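Local coordinates for thyroid hormone-inducible hepatic protein (PDB 3ONT) that regulates lipogenesis, notably in the lactating mammary gland, and may do so by pairing with a related protein and blocking that partner's interaction with acetyl-CoA carboxylase, at residues 34-46 and 52-64. Sequence-based numbering, arbitrary orientation.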
# COMPACT_ATOMS: atom_id res chain seq x y z
N MSE A 34 -22.02 9.68 -18.20
CA MSE A 34 -22.25 9.21 -19.56
C MSE A 34 -21.58 10.09 -20.62
O MSE A 34 -21.11 9.57 -21.65
CB MSE A 34 -23.75 9.19 -19.83
CG MSE A 34 -24.52 8.26 -18.91
SE MSE A 34 -25.08 6.63 -19.83
CE MSE A 34 -23.32 5.78 -20.09
N ILE A 35 -21.56 11.40 -20.37
CA ILE A 35 -20.99 12.36 -21.31
C ILE A 35 -19.88 13.12 -20.55
O ILE A 35 -20.12 14.19 -19.95
CB ILE A 35 -22.07 13.33 -21.91
CG1 ILE A 35 -23.35 12.57 -22.31
CG2 ILE A 35 -21.50 14.13 -23.10
CD1 ILE A 35 -24.53 13.44 -22.69
N PRO A 36 -18.67 12.55 -20.56
CA PRO A 36 -17.60 13.08 -19.71
C PRO A 36 -17.14 14.48 -20.11
O PRO A 36 -16.58 15.21 -19.28
CB PRO A 36 -16.46 12.05 -19.87
CG PRO A 36 -17.14 10.78 -20.35
CD PRO A 36 -18.27 11.30 -21.24
N SER A 37 -17.38 14.88 -21.36
CA SER A 37 -16.96 16.21 -21.84
C SER A 37 -17.75 17.34 -21.15
O SER A 37 -17.28 18.46 -21.11
CB SER A 37 -17.11 16.32 -23.35
OG SER A 37 -18.46 16.07 -23.67
N LEU A 38 -18.91 17.02 -20.59
CA LEU A 38 -19.68 17.97 -19.77
C LEU A 38 -18.91 18.39 -18.50
O LEU A 38 -19.22 19.44 -17.90
CB LEU A 38 -21.05 17.38 -19.39
CG LEU A 38 -21.98 17.04 -20.56
CD1 LEU A 38 -23.35 16.64 -20.05
CD2 LEU A 38 -22.13 18.17 -21.63
N LEU A 39 -17.93 17.58 -18.08
CA LEU A 39 -17.09 17.91 -16.92
C LEU A 39 -16.00 18.93 -17.26
O LEU A 39 -15.44 19.56 -16.35
CB LEU A 39 -16.44 16.66 -16.33
CG LEU A 39 -17.34 15.54 -15.77
CD1 LEU A 39 -16.52 14.32 -15.29
CD2 LEU A 39 -18.21 16.05 -14.62
N ARG A 40 -15.68 19.12 -18.53
CA ARG A 40 -14.67 20.13 -18.90
C ARG A 40 -15.19 21.48 -18.43
O ARG A 40 -16.41 21.73 -18.47
CB ARG A 40 -14.49 20.21 -20.41
CG ARG A 40 -14.04 18.97 -21.07
CD ARG A 40 -12.61 19.08 -21.43
NE ARG A 40 -12.17 17.96 -22.25
CZ ARG A 40 -10.90 17.58 -22.39
NH1 ARG A 40 -9.94 18.22 -21.74
NH2 ARG A 40 -10.60 16.55 -23.15
N ASP A 41 -14.28 22.32 -17.97
CA ASP A 41 -14.60 23.70 -17.58
C ASP A 41 -15.41 23.85 -16.30
O ASP A 41 -15.94 24.93 -16.04
CB ASP A 41 -15.34 24.40 -18.71
CG ASP A 41 -14.52 24.49 -19.97
OD1 ASP A 41 -13.27 24.55 -19.84
OD2 ASP A 41 -15.13 24.51 -21.08
N VAL A 42 -15.56 22.77 -15.53
CA VAL A 42 -16.18 22.84 -14.21
C VAL A 42 -15.00 22.94 -13.27
O VAL A 42 -14.13 22.06 -13.27
CB VAL A 42 -17.02 21.59 -13.86
CG1 VAL A 42 -17.46 21.63 -12.40
CG2 VAL A 42 -18.23 21.48 -14.78
N GLN A 43 -14.97 24.04 -12.52
CA GLN A 43 -13.83 24.33 -11.65
C GLN A 43 -13.70 23.40 -10.45
O GLN A 43 -14.70 22.93 -9.89
CB GLN A 43 -13.81 25.80 -11.23
CG GLN A 43 -13.18 26.72 -12.29
CD GLN A 43 -12.11 26.02 -13.17
OE1 GLN A 43 -12.05 26.27 -14.39
NE2 GLN A 43 -11.28 25.13 -12.57
N LEU A 44 -12.46 23.12 -10.10
CA LEU A 44 -12.14 22.26 -8.97
C LEU A 44 -12.40 22.98 -7.64
O LEU A 44 -12.93 22.37 -6.70
CB LEU A 44 -10.69 21.80 -9.05
CG LEU A 44 -10.41 20.77 -10.14
CD1 LEU A 44 -8.93 20.61 -10.40
CD2 LEU A 44 -11.02 19.47 -9.72
N SER A 45 -12.04 24.27 -7.59
CA SER A 45 -12.14 25.14 -6.40
C SER A 45 -13.52 25.16 -5.71
O SER A 45 -13.65 25.66 -4.58
CB SER A 45 -11.75 26.59 -6.75
OG SER A 45 -10.73 26.66 -7.73
N GLY A 46 -14.54 24.62 -6.38
CA GLY A 46 -15.93 24.79 -5.97
C GLY A 46 -16.45 26.10 -6.54
O GLY A 46 -16.44 27.14 -5.85
N GLN A 52 -7.67 30.19 -13.94
CA GLN A 52 -7.77 30.64 -15.33
C GLN A 52 -8.38 29.58 -16.26
O GLN A 52 -8.79 28.51 -15.79
CB GLN A 52 -6.38 31.04 -15.86
CG GLN A 52 -5.45 29.84 -16.22
CD GLN A 52 -4.42 29.53 -15.06
OE1 GLN A 52 -3.49 28.70 -15.21
NE2 GLN A 52 -4.59 30.18 -13.90
N ASP A 53 -8.44 29.88 -17.56
CA ASP A 53 -8.72 28.87 -18.58
C ASP A 53 -7.42 28.15 -18.97
O ASP A 53 -6.40 28.80 -19.23
CB ASP A 53 -9.38 29.49 -19.83
CG ASP A 53 -9.87 28.43 -20.83
OD1 ASP A 53 -9.82 28.68 -22.06
OD2 ASP A 53 -10.31 27.34 -20.40
N GLY A 54 -7.46 26.82 -19.01
CA GLY A 54 -6.29 26.01 -19.38
C GLY A 54 -5.68 25.23 -18.23
O GLY A 54 -4.91 24.28 -18.44
N ALA A 55 -6.02 25.64 -17.00
CA ALA A 55 -5.64 24.93 -15.78
C ALA A 55 -6.48 23.65 -15.65
O ALA A 55 -7.47 23.49 -16.37
CB ALA A 55 -5.83 25.83 -14.56
N PRO A 56 -6.08 22.73 -14.76
CA PRO A 56 -6.86 21.55 -14.37
C PRO A 56 -8.29 21.83 -13.89
O PRO A 56 -8.52 22.76 -13.10
CB PRO A 56 -6.04 20.98 -13.22
CG PRO A 56 -4.64 21.30 -13.60
CD PRO A 56 -4.68 22.62 -14.30
N ASP A 57 -9.23 21.01 -14.35
CA ASP A 57 -10.63 21.11 -13.96
C ASP A 57 -11.18 19.75 -13.50
O ASP A 57 -10.43 18.78 -13.36
CB ASP A 57 -11.47 21.65 -15.12
CG ASP A 57 -11.32 20.81 -16.42
OD1 ASP A 57 -11.64 21.34 -17.51
OD2 ASP A 57 -10.91 19.62 -16.37
N LEU A 58 -12.49 19.70 -13.33
CA LEU A 58 -13.18 18.48 -12.92
C LEU A 58 -12.92 17.31 -13.87
O LEU A 58 -12.82 16.17 -13.43
CB LEU A 58 -14.67 18.73 -12.79
CG LEU A 58 -15.38 17.70 -11.91
CD1 LEU A 58 -14.60 17.46 -10.60
CD2 LEU A 58 -16.81 18.13 -11.64
N TYR A 59 -12.82 17.56 -15.17
CA TYR A 59 -12.52 16.46 -16.08
C TYR A 59 -11.13 15.87 -15.84
O TYR A 59 -10.95 14.64 -15.94
CB TYR A 59 -12.72 16.87 -17.54
CG TYR A 59 -12.30 15.78 -18.51
CD1 TYR A 59 -13.17 14.74 -18.84
CD2 TYR A 59 -11.02 15.77 -19.06
CE1 TYR A 59 -12.78 13.74 -19.71
CE2 TYR A 59 -10.62 14.77 -19.92
CZ TYR A 59 -11.50 13.77 -20.24
OH TYR A 59 -11.09 12.78 -21.10
N THR A 60 -10.16 16.72 -15.51
CA THR A 60 -8.81 16.27 -15.21
C THR A 60 -8.83 15.39 -13.96
O THR A 60 -8.12 14.39 -13.86
CB THR A 60 -7.89 17.46 -14.92
OG1 THR A 60 -8.12 18.49 -15.89
CG2 THR A 60 -6.42 17.06 -14.95
N TYR A 61 -9.67 15.78 -13.01
CA TYR A 61 -9.77 15.11 -11.75
C TYR A 61 -10.43 13.74 -11.92
O TYR A 61 -9.92 12.71 -11.44
CB TYR A 61 -10.58 15.96 -10.80
CG TYR A 61 -10.48 15.50 -9.39
CD1 TYR A 61 -9.29 15.64 -8.69
CD2 TYR A 61 -11.56 14.90 -8.76
CE1 TYR A 61 -9.18 15.20 -7.39
CE2 TYR A 61 -11.46 14.45 -7.45
CZ TYR A 61 -10.28 14.61 -6.78
OH TYR A 61 -10.18 14.17 -5.49
N PHE A 62 -11.58 13.73 -12.57
CA PHE A 62 -12.23 12.52 -13.01
C PHE A 62 -11.21 11.57 -13.67
O PHE A 62 -11.10 10.40 -13.30
CB PHE A 62 -13.34 12.97 -13.96
CG PHE A 62 -14.00 11.88 -14.73
CD1 PHE A 62 -14.99 11.10 -14.15
CD2 PHE A 62 -13.70 11.69 -16.08
CE1 PHE A 62 -15.64 10.11 -14.90
CE2 PHE A 62 -14.34 10.71 -16.84
CZ PHE A 62 -15.31 9.92 -16.25
N THR A 63 -10.43 12.08 -14.60
CA THR A 63 -9.40 11.27 -15.24
C THR A 63 -8.43 10.65 -14.24
O THR A 63 -8.09 9.47 -14.34
CB THR A 63 -8.67 12.11 -16.26
OG1 THR A 63 -9.60 12.39 -17.30
CG2 THR A 63 -7.51 11.40 -16.86
N MSE A 64 -7.99 11.44 -13.26
CA MSE A 64 -7.05 10.96 -12.27
C MSE A 64 -7.68 9.82 -11.46
O MSE A 64 -7.05 8.78 -11.25
CB MSE A 64 -6.60 12.09 -11.35
CG MSE A 64 -5.50 11.68 -10.39
SE MSE A 64 -5.11 12.98 -8.96
CE MSE A 64 -6.79 12.79 -7.96
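The guanidinium of Arg40 lies over one face of the Tyr59 ring, planes 26° apart, in an off-centre cation-pi stack with CZ 4.2 Å from the ring centroid; Thr63 OG1 sits above the opposite face, near the rim. A bend at chi2 (-104°) swings the arginine chain alongside the tyrosine. Leu39 CD1 sits over one face of the Phe62 ring, offset toward the rim, as a CH-pi contact 3.9 Å from the centroid, while Pro36 CB approaches Phe62 CE2 obliquely. Leu58 CD2 packs against Val42 CG1 at 3.6 Å and also meets Leu39 CD2. Leu44 CD2 packs on Tyr61 CB; the Tyr61 hydroxyl bonds to Glu112, and Val140 of the second subunit packs on Leu58.

Asp57 is the N-cap of helix 58-73. With CG between its backbone N and carbonyl carbon (chi1 56°), its carboxylate serves both segments: OD2 takes the capping bond from Thr60 N at 3.1 Å and a second from Thr60 OG1, whereas OD1 receives Asp41 N at 2.9 Å from above the carboxylate plane. Next to it, Leu58 N donates to Val42 O, 2.9 Å away. An alanine here would probably leave Asp41 N and Thr60 N without these acceptors. The loop after helix 15-32 is thus pinned through its type II turn 39-42 to the start of helix 58-73, whose dipole probably helps stabilise Asp57's negative charge despite nearby Asp41.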